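Local atomic coordinates of citrate lyase, subunit 1 (Methanosaeta concilii, PDB entry 6HXI), a protein that probably catalyses the ATP-dependent cleavage of citrate with coenzyme A to acetyl-CoA and oxaloacetate, and is seen here with coenzyme A bound. Residues H114-I122 and I131-V139; D174-F182 and I200-I210. All coordinates share one frame; numbering follows the deposited sequence.

Contact 1: residues H114-I122 and I131-V139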
ATOM      1  N   HIS C 114      62.192  35.994 -49.786  1.00 88.41           N
ATOM      2  CA  HIS C 114      61.603  35.187 -50.859  1.00 88.29           C
ATOM      3  C   HIS C 114      61.854  35.692 -52.274  1.00 93.13           C
ATOM      4  O   HIS C 114      62.180  36.870 -52.468  1.00 91.64           O
ATOM      5  CB  HIS C 114      60.085  35.118 -50.625  1.00 85.94           C
ATOM      6  CG  HIS C 114      59.394  36.448 -50.711  1.00 87.35           C
ATOM      7  ND1 HIS C 114      59.420  37.348 -49.654  1.00 86.70           N
ATOM      8  CD2 HIS C 114      58.690  36.992 -51.730  1.00 89.55           C
ATOM      9  CE1 HIS C 114      58.745  38.407 -50.068  1.00 85.59           C
ATOM     10  NE2 HIS C 114      58.276  38.234 -51.306  1.00 87.63           N
ATOM     11  N   LYS C 115      61.594  34.807 -53.262  1.00 96.83           N
ATOM     12  CA  LYS C 115      61.667  35.090 -54.693  1.00 97.92           C
ATOM     13  C   LYS C 115      60.261  34.916 -55.276  1.00 98.97           C
ATOM     14  O   LYS C 115      59.682  35.887 -55.769  1.00 99.16           O
ATOM     15  CB  LYS C 115      62.688  34.168 -55.395  1.00102.13           C
ATOM     16  CG  LYS C 115      62.985  34.537 -56.856  1.00121.59           C
ATOM     17  CD  LYS C 115      62.344  33.547 -57.853  1.00127.63           C
ATOM     18  CE  LYS C 115      62.590  33.883 -59.308  1.00129.29           C
ATOM     19  NZ  LYS C 115      61.825  35.081 -59.749  1.00132.68           N
ATOM     20  N   GLU C 116      59.709  33.689 -55.189  1.00 92.99           N
ATOM     21  CA  GLU C 116      58.383  33.346 -55.713  1.00 90.61           C
ATOM     22  C   GLU C 116      57.262  33.957 -54.897  1.00 91.31           C
ATOM     23  O   GLU C 116      57.362  34.071 -53.675  1.00 90.26           O
ATOM     24  CB  GLU C 116      58.185  31.818 -55.788  1.00 90.64           C
ATOM     25  CG  GLU C 116      59.012  31.123 -56.862  1.00105.32           C
ATOM     26  CD  GLU C 116      60.376  30.602 -56.443  1.00130.19           C
ATOM     27  OE1 GLU C 116      61.212  30.363 -57.345  1.00128.16           O
ATOM     28  OE2 GLU C 116      60.606  30.406 -55.226  1.00123.26           O
ATOM     29  N   GLU C 117      56.184  34.341 -55.580  1.00 86.01           N
ATOM     30  CA  GLU C 117      54.980  34.872 -54.954  1.00 83.19           C
ATOM     31  C   GLU C 117      53.782  34.253 -55.672  1.00 83.65           C
ATOM     32  O   GLU C 117      53.447  34.670 -56.783  1.00 84.94           O
ATOM     33  CB  GLU C 117      54.944  36.411 -54.989  1.00 86.22           C
ATOM     34  CG  GLU C 117      55.683  37.072 -53.834  1.00 97.47           C
ATOM     35  CD  GLU C 117      55.415  38.547 -53.568  1.00112.17           C
ATOM     36  OE1 GLU C 117      54.751  39.218 -54.392  1.00105.07           O
ATOM     37  OE2 GLU C 117      55.874  39.033 -52.510  1.00 99.20           O
ATOM     38  N   TYR C 118      53.201  33.198 -55.078  1.00 75.50           N
ATOM     39  CA  TYR C 118      52.037  32.517 -55.652  1.00 73.06           C
ATOM     40  C   TYR C 118      50.781  32.832 -54.844  1.00 71.38           C
ATOM     41  O   TYR C 118      50.858  33.065 -53.637  1.00 67.88           O
ATOM     42  CB  TYR C 118      52.240  30.987 -55.776  1.00 74.13           C
ATOM     43  CG  TYR C 118      53.481  30.523 -56.524  1.00 78.87           C
ATOM     44  CD1 TYR C 118      53.989  31.250 -57.599  1.00 82.78           C
ATOM     45  CD2 TYR C 118      54.108  29.324 -56.195  1.00 79.97           C
ATOM     46  CE1 TYR C 118      55.126  30.827 -58.287  1.00 86.28           C
ATOM     47  CE2 TYR C 118      55.246  28.889 -56.878  1.00 83.14           C
ATOM     48  CZ  TYR C 118      55.754  29.645 -57.922  1.00 93.06           C
ATOM     49  OH  TYR C 118      56.877  29.214 -58.597  1.00 96.23           O
ATOM     50  N   TYR C 119      49.626  32.861 -55.526  1.00 67.11           N
ATOM     51  CA  TYR C 119      48.328  33.162 -54.912  1.00 64.89           C
ATOM     52  C   TYR C 119      47.451  31.925 -54.877  1.00 65.70           C
ATOM     53  O   TYR C 119      47.405  31.186 -55.861  1.00 66.59           O
ATOM     54  CB  TYR C 119      47.649  34.292 -55.716  1.00 67.51           C
ATOM     55  CG  TYR C 119      46.165  34.479 -55.488  1.00 68.48           C
ATOM     56  CD1 TYR C 119      45.229  33.838 -56.296  1.00 70.45           C
ATOM     57  CD2 TYR C 119      45.696  35.353 -54.510  1.00 69.30           C
ATOM     58  CE1 TYR C 119      43.859  34.030 -56.108  1.00 71.76           C
ATOM     59  CE2 TYR C 119      44.330  35.565 -54.322  1.00 69.29           C
ATOM     60  CZ  TYR C 119      43.416  34.905 -55.127  1.00 77.35           C
ATOM     61  OH  TYR C 119      42.073  35.127 -54.957  1.00 80.14           O
ATOM     62  N   VAL C 120      46.719  31.735 -53.774  1.00 59.53           N
ATOM     63  CA  VAL C 120      45.739  30.653 -53.598  1.00 57.23           C
ATOM     64  C   VAL C 120      44.520  31.161 -52.812  1.00 58.77           C
ATOM     65  O   VAL C 120      44.676  31.813 -51.782  1.00 57.25           O
ATOM     66  CB  VAL C 120      46.321  29.317 -53.029  1.00 60.50           C
ATOM     67  CG1 VAL C 120      46.843  29.473 -51.600  1.00 59.82           C
ATOM     68  CG2 VAL C 120      45.301  28.185 -53.108  1.00 59.02           C
ATOM     69  N   ALA C 121      43.315  30.854 -53.300  1.00 55.43           N
ATOM     70  CA  ALA C 121      42.080  31.227 -52.616  1.00 53.55           C
ATOM     71  C   ALA C 121      40.993  30.164 -52.746  1.00 54.85           C
ATOM     72  O   ALA C 121      40.774  29.610 -53.831  1.00 53.14           O
ATOM     73  CB  ALA C 121      41.572  32.573 -53.115  1.00 55.40           C
ATOM     74  N   ILE C 122      40.308  29.880 -51.630  1.00 50.13           N
ATOM     75  CA  ILE C 122      39.212  28.925 -51.615  1.00 47.88           C
ATOM     76  C   ILE C 122      37.949  29.644 -51.160  1.00 52.23           C
ATOM     77  O   ILE C 122      37.936  30.324 -50.141  1.00 50.06           O
ATOM     78  CB  ILE C 122      39.477  27.585 -50.869  1.00 49.55           C
ATOM     79  CG1 ILE C 122      40.866  26.992 -51.197  1.00 49.36           C
ATOM     80  CG2 ILE C 122      38.345  26.554 -51.170  1.00 49.21           C
ATOM     81  CD1 ILE C 122      41.324  25.915 -50.233  1.00 51.92           C
ATOM     82  N   ILE C 131      38.833  26.528 -56.004  1.00 53.62           N
ATOM     83  CA  ILE C 131      40.225  26.832 -55.664  1.00 53.29           C
ATOM     84  C   ILE C 131      40.781  27.717 -56.786  1.00 58.95           C
ATOM     85  O   ILE C 131      40.639  27.379 -57.956  1.00 61.27           O
ATOM     86  CB  ILE C 131      41.077  25.542 -55.452  1.00 55.66           C
ATOM     87  CG1 ILE C 131      40.420  24.608 -54.388  1.00 53.79           C
ATOM     88  CG2 ILE C 131      42.549  25.893 -55.093  1.00 55.74           C
ATOM     89  CD1 ILE C 131      40.976  23.208 -54.306  1.00 54.64           C
ATOM     90  N   PHE C 132      41.378  28.848 -56.430  1.00 55.91           N
ATOM     91  CA  PHE C 132      41.961  29.804 -57.377  1.00 57.41           C
ATOM     92  C   PHE C 132      43.465  29.830 -57.180  1.00 63.12           C
ATOM     93  O   PHE C 132      43.928  29.851 -56.037  1.00 62.72           O
ATOM     94  CB  PHE C 132      41.342  31.206 -57.199  1.00 58.85           C
ATOM     95  CG  PHE C 132      39.835  31.216 -57.314  1.00 59.55           C
ATOM     96  CD1 PHE C 132      39.215  31.252 -58.557  1.00 64.79           C
ATOM     97  CD2 PHE C 132      39.034  31.153 -56.183  1.00 60.12           C
ATOM     98  CE1 PHE C 132      37.817  31.229 -58.665  1.00 65.38           C
ATOM     99  CE2 PHE C 132      37.637  31.126 -56.292  1.00 63.04           C
ATOM    100  CZ  PHE C 132      37.040  31.174 -57.532  1.00 62.49           C
ATOM    101  N   PHE C 133      44.227  29.756 -58.283  1.00 60.68           N
ATOM    102  CA  PHE C 133      45.679  29.762 -58.230  1.00 61.61           C
ATOM    103  C   PHE C 133      46.270  30.621 -59.337  1.00 71.89           C
ATOM    104  O   PHE C 133      45.798  30.583 -60.480  1.00 72.56           O
ATOM    105  CB  PHE C 133      46.259  28.324 -58.274  1.00 62.62           C
ATOM    106  CG  PHE C 133      47.775  28.252 -58.282  1.00 65.48           C
ATOM    107  CD1 PHE C 133      48.499  28.327 -57.099  1.00 67.16           C
ATOM    108  CD2 PHE C 133      48.477  28.127 -59.477  1.00 71.27           C
ATOM    109  CE1 PHE C 133      49.893  28.305 -57.108  1.00 69.50           C
ATOM    110  CE2 PHE C 133      49.880  28.109 -59.488  1.00 75.37           C
ATOM    111  CZ  PHE C 133      50.578  28.175 -58.299  1.00 72.51           C
ATOM    112  N   SER C 134      47.337  31.357 -59.003  1.00 71.99           N
ATOM    113  CA  SER C 134      48.104  32.167 -59.950  1.00 75.92           C
ATOM    114  C   SER C 134      49.576  32.227 -59.535  1.00 82.59           C
ATOM    115  O   SER C 134      49.904  31.954 -58.373  1.00 79.70           O
ATOM    116  CB  SER C 134      47.514  33.569 -60.085  1.00 81.93           C
ATOM    117  OG  SER C 134      48.081  34.239 -61.202  1.00 93.01           O
ATOM    118  N   MET C 135      50.473  32.537 -60.482  1.00 84.52           N
ATOM    119  CA  MET C 135      51.902  32.627 -60.154  1.00 86.29           C
ATOM    120  C   MET C 135      52.344  34.083 -59.987  1.00 93.90           C
ATOM    121  O   MET C 135      53.536  34.369 -59.822  1.00 94.29           O
ATOM    122  CB  MET C 135      52.771  31.834 -61.135  1.00 90.34           C
ATOM    123  CG  MET C 135      52.532  30.336 -61.047  1.00 92.70           C
ATOM    124  SD  MET C 135      53.193  29.387 -62.430  1.00 99.81           S
ATOM    125  CE  MET C 135      52.574  30.325 -63.805  1.00 98.86           C
ATOM    126  N   ASP C 136      51.342  34.991 -59.945  1.00 93.03           N
ATOM    127  CA  ASP C 136      51.498  36.427 -59.752  1.00 96.14           C
ATOM    128  C   ASP C 136      50.730  36.859 -58.495  1.00100.44           C
ATOM    129  O   ASP C 136      49.581  37.304 -58.578  1.00 99.55           O
ATOM    130  CB  ASP C 136      51.044  37.208 -61.006  1.00100.88           C
ATOM    131  CG  ASP C 136      51.698  36.747 -62.296  1.00115.16           C
ATOM    132  OD1 ASP C 136      52.937  36.915 -62.432  1.00117.21           O
ATOM    133  OD2 ASP C 136      50.974  36.217 -63.172  1.00122.51           O
ATOM    134  N   GLY C 137      51.371  36.671 -57.343  1.00 98.32           N
ATOM    135  CA  GLY C 137      50.834  37.025 -56.032  1.00 97.91           C
ATOM    136  C   GLY C 137      51.153  38.460 -55.673  1.00107.05           C
ATOM    137  O   GLY C 137      52.238  38.953 -55.996  1.00109.45           O
ATOM    138  N   GLY C 138      50.194  39.136 -55.037  1.00104.94           N
ATOM    139  CA  GLY C 138      50.329  40.537 -54.646  1.00107.81           C
ATOM    140  C   GLY C 138      49.784  41.521 -55.666  1.00115.73           C
ATOM    141  O   GLY C 138      49.322  42.602 -55.285  1.00116.94           O
ATOM    142  N   VAL C 139      49.842  41.157 -56.974  1.00114.02           N
ATOM    143  CA  VAL C 139      49.349  41.953 -58.113  1.00116.61           C
ATOM    144  C   VAL C 139      48.634  41.081 -59.163  1.00119.24           C
ATOM    145  O   VAL C 139      49.204  40.103 -59.653  1.00118.26           O
ATOM    146  CB  VAL C 139      50.416  42.873 -58.764  1.00124.58           C
ATOM    147  CG1 VAL C 139      50.555  44.187 -58.004  1.00126.63           C
ATOM    148  CG2 VAL C 139      51.765  42.170 -58.922  1.00124.45           C
TER

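Contact 2: residues D174-F182 and I200-I210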
ATOM      1  N   ASP C 174      59.520  19.837 -59.331  1.00108.97           N
ATOM      2  CA  ASP C 174      59.250  19.571 -57.918  1.00106.19           C
ATOM      3  C   ASP C 174      58.183  20.524 -57.389  1.00102.58           C
ATOM      4  O   ASP C 174      57.309  20.070 -56.646  1.00101.24           O
ATOM      5  CB  ASP C 174      60.537  19.677 -57.074  1.00110.34           C
ATOM      6  CG  ASP C 174      61.662  18.726 -57.466  1.00128.66           C
ATOM      7  OD1 ASP C 174      61.416  17.498 -57.513  1.00131.04           O
ATOM      8  OD2 ASP C 174      62.806  19.203 -57.658  1.00137.30           O
ATOM      9  N   LYS C 175      58.225  21.827 -57.803  1.00 94.10           N
ATOM     10  CA  LYS C 175      57.260  22.859 -57.373  1.00 88.97           C
ATOM     11  C   LYS C 175      55.818  22.522 -57.733  1.00 85.35           C
ATOM     12  O   LYS C 175      54.966  22.610 -56.850  1.00 81.14           O
ATOM     13  CB  LYS C 175      57.635  24.270 -57.861  1.00 91.71           C
ATOM     14  CG  LYS C 175      58.385  25.122 -56.827  1.00105.92           C
ATOM     15  CD  LYS C 175      59.870  24.738 -56.669  1.00119.19           C
ATOM     16  CE  LYS C 175      60.570  25.555 -55.606  1.00125.32           C
ATOM     17  NZ  LYS C 175      61.934  25.039 -55.320  1.00132.82           N
ATOM     18  N   ARG C 176      55.552  22.079 -58.990  1.00 79.75           N
ATOM     19  CA  ARG C 176      54.207  21.692 -59.425  1.00 77.14           C
ATOM     20  C   ARG C 176      53.593  20.632 -58.519  1.00 78.15           C
ATOM     21  O   ARG C 176      52.421  20.761 -58.178  1.00 76.89           O
ATOM     22  CB  ARG C 176      54.192  21.223 -60.874  1.00 79.29           C
ATOM     23  CG  ARG C 176      52.801  21.179 -61.488  1.00 84.25           C
ATOM     24  CD  ARG C 176      52.843  20.437 -62.797  1.00 92.51           C
ATOM     25  NE  ARG C 176      51.628  20.662 -63.572  1.00 93.73           N
ATOM     26  CZ  ARG C 176      51.310  19.993 -64.673  1.00 98.69           C
ATOM     27  NH1 ARG C 176      50.184  20.264 -65.318  1.00 79.50           N
ATOM     28  NH2 ARG C 176      52.116  19.044 -65.136  1.00 81.55           N
ATOM     29  N   ALA C 177      54.377  19.613 -58.107  1.00 74.01           N
ATOM     30  CA  ALA C 177      53.909  18.559 -57.204  1.00 72.52           C
ATOM     31  C   ALA C 177      53.719  19.092 -55.773  1.00 73.32           C
ATOM     32  O   ALA C 177      52.794  18.663 -55.080  1.00 69.52           O
ATOM     33  CB  ALA C 177      54.878  17.389 -57.208  1.00 75.76           C
ATOM     34  N   LEU C 178      54.586  20.040 -55.352  1.00 71.26           N
ATOM     35  CA  LEU C 178      54.547  20.657 -54.020  1.00 69.73           C
ATOM     36  C   LEU C 178      53.355  21.581 -53.861  1.00 71.15           C
ATOM     37  O   LEU C 178      52.784  21.627 -52.774  1.00 71.61           O
ATOM     38  CB  LEU C 178      55.853  21.416 -53.699  1.00 70.98           C
ATOM     39  CG  LEU C 178      57.088  20.580 -53.365  1.00 77.54           C
ATOM     40  CD1 LEU C 178      58.356  21.351 -53.667  1.00 79.26           C
ATOM     41  CD2 LEU C 178      57.069  20.106 -51.923  1.00 78.77           C
ATOM     42  N   VAL C 179      52.972  22.307 -54.932  1.00 65.78           N
ATOM     43  CA  VAL C 179      51.816  23.212 -54.932  1.00 63.23           C
ATOM     44  C   VAL C 179      50.521  22.384 -54.997  1.00 65.98           C
ATOM     45  O   VAL C 179      49.562  22.715 -54.310  1.00 63.11           O
ATOM     46  CB  VAL C 179      51.884  24.330 -56.020  1.00 67.03           C
ATOM     47  CG1 VAL C 179      50.711  25.291 -55.880  1.00 65.19           C
ATOM     48  CG2 VAL C 179      53.189  25.112 -55.930  1.00 68.05           C
ATOM     49  N   GLU C 180      50.504  21.310 -55.833  1.00 64.65           N
ATOM     50  CA  GLU C 180      49.386  20.366 -55.998  1.00 63.29           C
ATOM     51  C   GLU C 180      49.033  19.788 -54.619  1.00 65.22           C
ATOM     52  O   GLU C 180      47.874  19.840 -54.227  1.00 62.64           O
ATOM     53  CB  GLU C 180      49.796  19.242 -56.978  1.00 66.76           C
ATOM     54  CG  GLU C 180      48.866  18.038 -57.038  1.00 76.05           C
ATOM     55  CD  GLU C 180      49.360  16.878 -57.886  1.00103.69           C
ATOM     56  OE1 GLU C 180      50.578  16.585 -57.858  1.00118.25           O
ATOM     57  OE2 GLU C 180      48.520  16.238 -58.559  1.00 93.44           O
ATOM     58  N   GLU C 181      50.057  19.321 -53.868  1.00 63.03           N
ATOM     59  CA  GLU C 181      49.939  18.757 -52.532  1.00 62.32           C
ATOM     60  C   GLU C 181      49.509  19.813 -51.507  1.00 64.30           C
ATOM     61  O   GLU C 181      48.683  19.507 -50.630  1.00 62.56           O
ATOM     62  CB  GLU C 181      51.251  18.070 -52.113  1.00 65.73           C
ATOM     63  CG  GLU C 181      51.333  16.613 -52.556  1.00 81.57           C
ATOM     64  CD  GLU C 181      52.669  16.109 -53.084  1.00118.92           C
ATOM     65  OE1 GLU C 181      53.685  16.202 -52.354  1.00117.05           O
ATOM     66  OE2 GLU C 181      52.686  15.568 -54.215  1.00117.31           O
ATOM     67  N   PHE C 182      50.054  21.050 -51.626  1.00 59.04           N
ATOM     68  CA  PHE C 182      49.732  22.144 -50.715  1.00 56.43           C
ATOM     69  C   PHE C 182      48.289  22.624 -50.837  1.00 59.36           C
ATOM     70  O   PHE C 182      47.628  22.836 -49.802  1.00 58.61           O
ATOM     71  CB  PHE C 182      50.733  23.312 -50.848  1.00 58.24           C
ATOM     72  CG  PHE C 182      50.298  24.586 -50.159  1.00 57.85           C
ATOM     73  CD1 PHE C 182      50.257  24.668 -48.773  1.00 59.24           C
ATOM     74  CD2 PHE C 182      49.848  25.676 -50.897  1.00 59.72           C
ATOM     75  CE1 PHE C 182      49.807  25.824 -48.138  1.00 58.81           C
ATOM     76  CE2 PHE C 182      49.391  26.832 -50.260  1.00 61.04           C
ATOM     77  CZ  PHE C 182      49.382  26.899 -48.885  1.00 58.29           C
ATOM     78  N   ILE C 200      45.569  33.190 -49.467  1.00 59.66           N
ATOM     79  CA  ILE C 200      46.990  33.291 -49.193  1.00 60.43           C
ATOM     80  C   ILE C 200      47.563  34.029 -50.397  1.00 66.74           C
ATOM     81  O   ILE C 200      47.734  33.455 -51.482  1.00 65.23           O
ATOM     82  CB  ILE C 200      47.703  31.956 -48.859  1.00 62.47           C
ATOM     83  CG1 ILE C 200      46.934  31.179 -47.755  1.00 60.43           C
ATOM     84  CG2 ILE C 200      49.141  32.256 -48.416  1.00 64.29           C
ATOM     85  CD1 ILE C 200      47.211  29.716 -47.715  1.00 62.42           C
ATOM     86  N   ASN C 201      47.748  35.346 -50.201  1.00 65.27           N
ATOM     87  CA  ASN C 201      48.195  36.276 -51.213  1.00 66.76           C
ATOM     88  C   ASN C 201      49.283  37.205 -50.664  1.00 74.05           C
ATOM     89  O   ASN C 201      48.980  38.281 -50.133  1.00 76.37           O
ATOM     90  CB  ASN C 201      46.998  37.073 -51.773  1.00 66.18           C
ATOM     91  CG  ASN C 201      47.303  37.908 -52.994  1.00 87.38           C
ATOM     92  OD1 ASN C 201      48.138  37.556 -53.838  1.00 76.46           O
ATOM     93  ND2 ASN C 201      46.571  39.000 -53.151  1.00 84.52           N
ATOM     94  N   PRO C 202      50.562  36.799 -50.762  1.00 69.80           N
ATOM     95  CA  PRO C 202      51.082  35.593 -51.421  1.00 68.56           C
ATOM     96  C   PRO C 202      51.577  34.467 -50.480  1.00 72.19           C
ATOM     97  O   PRO C 202      51.640  34.630 -49.260  1.00 71.09           O
ATOM     98  CB  PRO C 202      52.244  36.177 -52.244  1.00 72.22           C
ATOM     99  CG  PRO C 202      52.745  37.383 -51.409  1.00 78.35           C
ATOM    100  CD  PRO C 202      51.674  37.676 -50.360  1.00 73.37           C
ATOM    101  N   PHE C 203      51.895  33.308 -51.062  1.00 69.31           N
ATOM    102  CA  PHE C 203      52.559  32.207 -50.382  1.00 69.54           C
ATOM    103  C   PHE C 203      53.911  31.983 -51.083  1.00 76.86           C
ATOM    104  O   PHE C 203      54.082  32.426 -52.217  1.00 76.52           O
ATOM    105  CB  PHE C 203      51.699  30.934 -50.271  1.00 69.48           C
ATOM    106  CG  PHE C 203      51.470  30.066 -51.487  1.00 70.85           C
ATOM    107  CD1 PHE C 203      52.326  29.009 -51.778  1.00 74.48           C
ATOM    108  CD2 PHE C 203      50.325  30.215 -52.259  1.00 72.10           C
ATOM    109  CE1 PHE C 203      52.087  28.172 -52.872  1.00 75.46           C
ATOM    110  CE2 PHE C 203      50.083  29.372 -53.354  1.00 74.78           C
ATOM    111  CZ  PHE C 203      50.965  28.355 -53.649  1.00 73.71           C
ATOM    112  N   THR C 204      54.893  31.387 -50.384  1.00 76.54           N
ATOM    113  CA  THR C 204      56.230  31.125 -50.926  1.00 79.18           C
ATOM    114  C   THR C 204      56.800  29.789 -50.425  1.00 85.05           C
ATOM    115  O   THR C 204      56.142  29.043 -49.692  1.00 82.49           O
ATOM    116  CB  THR C 204      57.197  32.319 -50.660  1.00 90.94           C
ATOM    117  OG1 THR C 204      56.554  33.558 -50.964  1.00 97.12           O
ATOM    118  CG2 THR C 204      58.502  32.216 -51.461  1.00 87.87           C
ATOM    119  N   PHE C 205      58.049  29.513 -50.839  1.00 85.87           N
ATOM    120  CA  PHE C 205      58.844  28.347 -50.504  1.00 87.10           C
ATOM    121  C   PHE C 205      60.025  28.690 -49.601  1.00 92.29           C
ATOM    122  O   PHE C 205      60.667  29.729 -49.768  1.00 92.63           O
ATOM    123  CB  PHE C 205      59.325  27.653 -51.788  1.00 90.06           C
ATOM    124  CG  PHE C 205      58.214  26.944 -52.520  1.00 90.00           C
ATOM    125  CD1 PHE C 205      57.875  25.633 -52.202  1.00 91.83           C
ATOM    126  CD2 PHE C 205      57.494  27.591 -53.518  1.00 92.71           C
ATOM    127  CE1 PHE C 205      56.846  24.977 -52.877  1.00 93.76           C
ATOM    128  CE2 PHE C 205      56.454  26.938 -54.185  1.00 92.65           C
ATOM    129  CZ  PHE C 205      56.135  25.636 -53.857  1.00 91.38           C
ATOM    130  N   SER C 206      60.268  27.809 -48.623  1.00 90.04           N
ATOM    131  CA  SER C 206      61.378  27.833 -47.671  1.00 92.37           C
ATOM    132  C   SER C 206      62.005  26.463 -47.877  1.00 96.35           C
ATOM    133  O   SER C 206      61.633  25.498 -47.202  1.00 94.26           O
ATOM    134  CB  SER C 206      60.858  27.984 -46.244  1.00 95.26           C
ATOM    135  OG  SER C 206      61.908  28.308 -45.347  1.00108.75           O
ATOM    136  N   GLY C 207      62.853  26.374 -48.899  1.00 94.91           N
ATOM    137  CA  GLY C 207      63.460  25.123 -49.332  1.00 96.74           C
ATOM    138  C   GLY C 207      62.419  24.306 -50.072  1.00 99.95           C
ATOM    139  O   GLY C 207      61.922  24.738 -51.118  1.00 98.74           O
ATOM    140  N   ARG C 208      62.046  23.140 -49.511  1.00 96.74           N
ATOM    141  CA  ARG C 208      60.996  22.269 -50.060  1.00 94.80           C
ATOM    142  C   ARG C 208      59.723  22.410 -49.213  1.00 96.24           C
ATOM    143  O   ARG C 208      58.762  21.663 -49.399  1.00 94.98           O
ATOM    144  CB  ARG C 208      61.459  20.800 -50.161  1.00 96.99           C
ATOM    145  CG  ARG C 208      62.418  20.535 -51.324  1.00108.25           C
ATOM    146  CD  ARG C 208      62.463  19.072 -51.729  1.00115.01           C
ATOM    147  NE  ARG C 208      61.591  18.789 -52.872  1.00122.29           N
ATOM    148  CZ  ARG C 208      60.356  18.302 -52.777  1.00140.24           C
ATOM    149  NH1 ARG C 208      59.831  18.028 -51.588  1.00125.95           N
ATOM    150  NH2 ARG C 208      59.640  18.078 -53.870  1.00131.23           N
ATOM    151  N   GLY C 209      59.737  23.389 -48.306  1.00 91.82           N
ATOM    152  CA  GLY C 209      58.631  23.720 -47.418  1.00 89.13           C
ATOM    153  C   GLY C 209      57.755  24.823 -47.976  1.00 90.18           C
ATOM    154  O   GLY C 209      58.130  25.474 -48.958  1.00 90.28           O
ATOM    155  N   ILE C 210      56.581  25.046 -47.351  1.00 83.56           N
ATOM    156  CA  ILE C 210      55.619  26.043 -47.826  1.00 80.89           C
ATOM    157  C   ILE C 210      55.306  27.107 -46.737  1.00 80.98           C
ATOM    158  O   ILE C 210      54.955  26.759 -45.608  1.00 80.03           O
ATOM    159  CB  ILE C 210      54.372  25.320 -48.427  1.00 81.99           C
ATOM    160  CG1 ILE C 210      53.619  26.220 -49.415  1.00 80.54           C
ATOM    161  CG2 ILE C 210      53.442  24.697 -47.380  1.00 82.59           C
ATOM    162  CD1 ILE C 210      53.963  25.891 -50.815  1.00 85.93           C
TER

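Contact 1: residues H114-I122 and I131-V139
The beta hairpin of strands 118-125 and 128-134, part of the antiparallel sheet of the ATP-grasp region, brings Tyr119 opposite Ser134 and Ala121 opposite Phe132 as hydrogen-bonded pairs. Tyr119 N donates to Ser134 O at 3.0 Å, nearly straight at 169°, and Ser134 N returns a bond to Tyr119 O; Ala121 and Phe132 exchange a second such couple. Val120-Phe133 and Ile122-Ile131 are the non-hydrogen-bonded pairs, and their side chains leave the sheet on the face covered by helix 173-192. There CG1 of Ile122 runs alongside CG1 of Ile131, 4.0 Å away. The Phe133 ring, its CG anti to the backbone N (chi1 177°), leans forward along its strand to Tyr118. The two form an offset edge-to-face pair, the Phe133 edge toward the Tyr118 face, planes at 63°. CE1 of Phe133 comes 3.8 Å from Tyr118 CB. On the other face, CE1 of Tyr119 lies beside CB of Phe132 at 3.9 Å. Met135 lays its CB and CG along the CD1-CE1 side of Tyr118, with SD in an oblique Met-aromatic contact 5.4 Å from the ring centroid. Beyond it, Gly137 N bonds to Glu117 O at 2.9 Å, the donor standing above the carbonyl plane.

Contact 2: residues D174-F182 and I200-I210
Phe182 lies among Ile210, Phe203 and Ile200. CG1 of Ile210 sits over one face of the Phe182 ring, 3.8 Å from the centroid in a CH-pi contact, while Ile200 CD1 meets the ring edge 3.7 Å from Phe182 CZ. The Phe182 ring, swung away from its own backbone N (chi1 168°), slides past that of Phe203, planes at 45°, and places CE2 over the centre of the Phe203 face. Were Phe182 cut back to an alanine, the face of Phe203 and the CG1 branch of Ile210 would probably lose their shared partner, opening a gap between helix and sheet. One helical turn back, Val179 divides its branches: CG1 touches the edge of Phe203, and CG2 the edge of Phe205, 3.6 Å from CZ. Lys175 lays CG over a face of Phe205, 4.0 Å from the ring centroid. Toward solvent, Leu178 CD1 covers a face of the Arg208 guanidinium, 3.5 Å from NH2, and Asp174 CB meets its edge. The type II' turn from Ser206 to Gly209 carries Arg208 to the helix, and Val120 and Phe133 of neighbouring strands also touch Phe203. The whole is an amphipathic helix laid across one face of an antiparallel sheet in the ATP-grasp region.

Following the chain from the N terminus, contact 1 comes first: strand 118-125 turns sharply and returns as strand 128-134, so that contact 1 closes a short hairpin loop. Contact 2 opens only afterwards: after helix 173-192, strand 195-206 and the start of 209-220 return against it, closing a second loop in series with the first; the two neither nest nor cross. They meet in space, with centres about 10 Å apart, because strand 195-206 lies beside strand 118-125 in the same sheet. Tyr118 O to Phe203 N and Val120 O to Ile200 N, both 2.8 Å, are probable hydrogen bonds joining them. Phe133 CE1 also packs 3.4 Å from Val179 CG1, which brings the hairpin against the helix of contact 2.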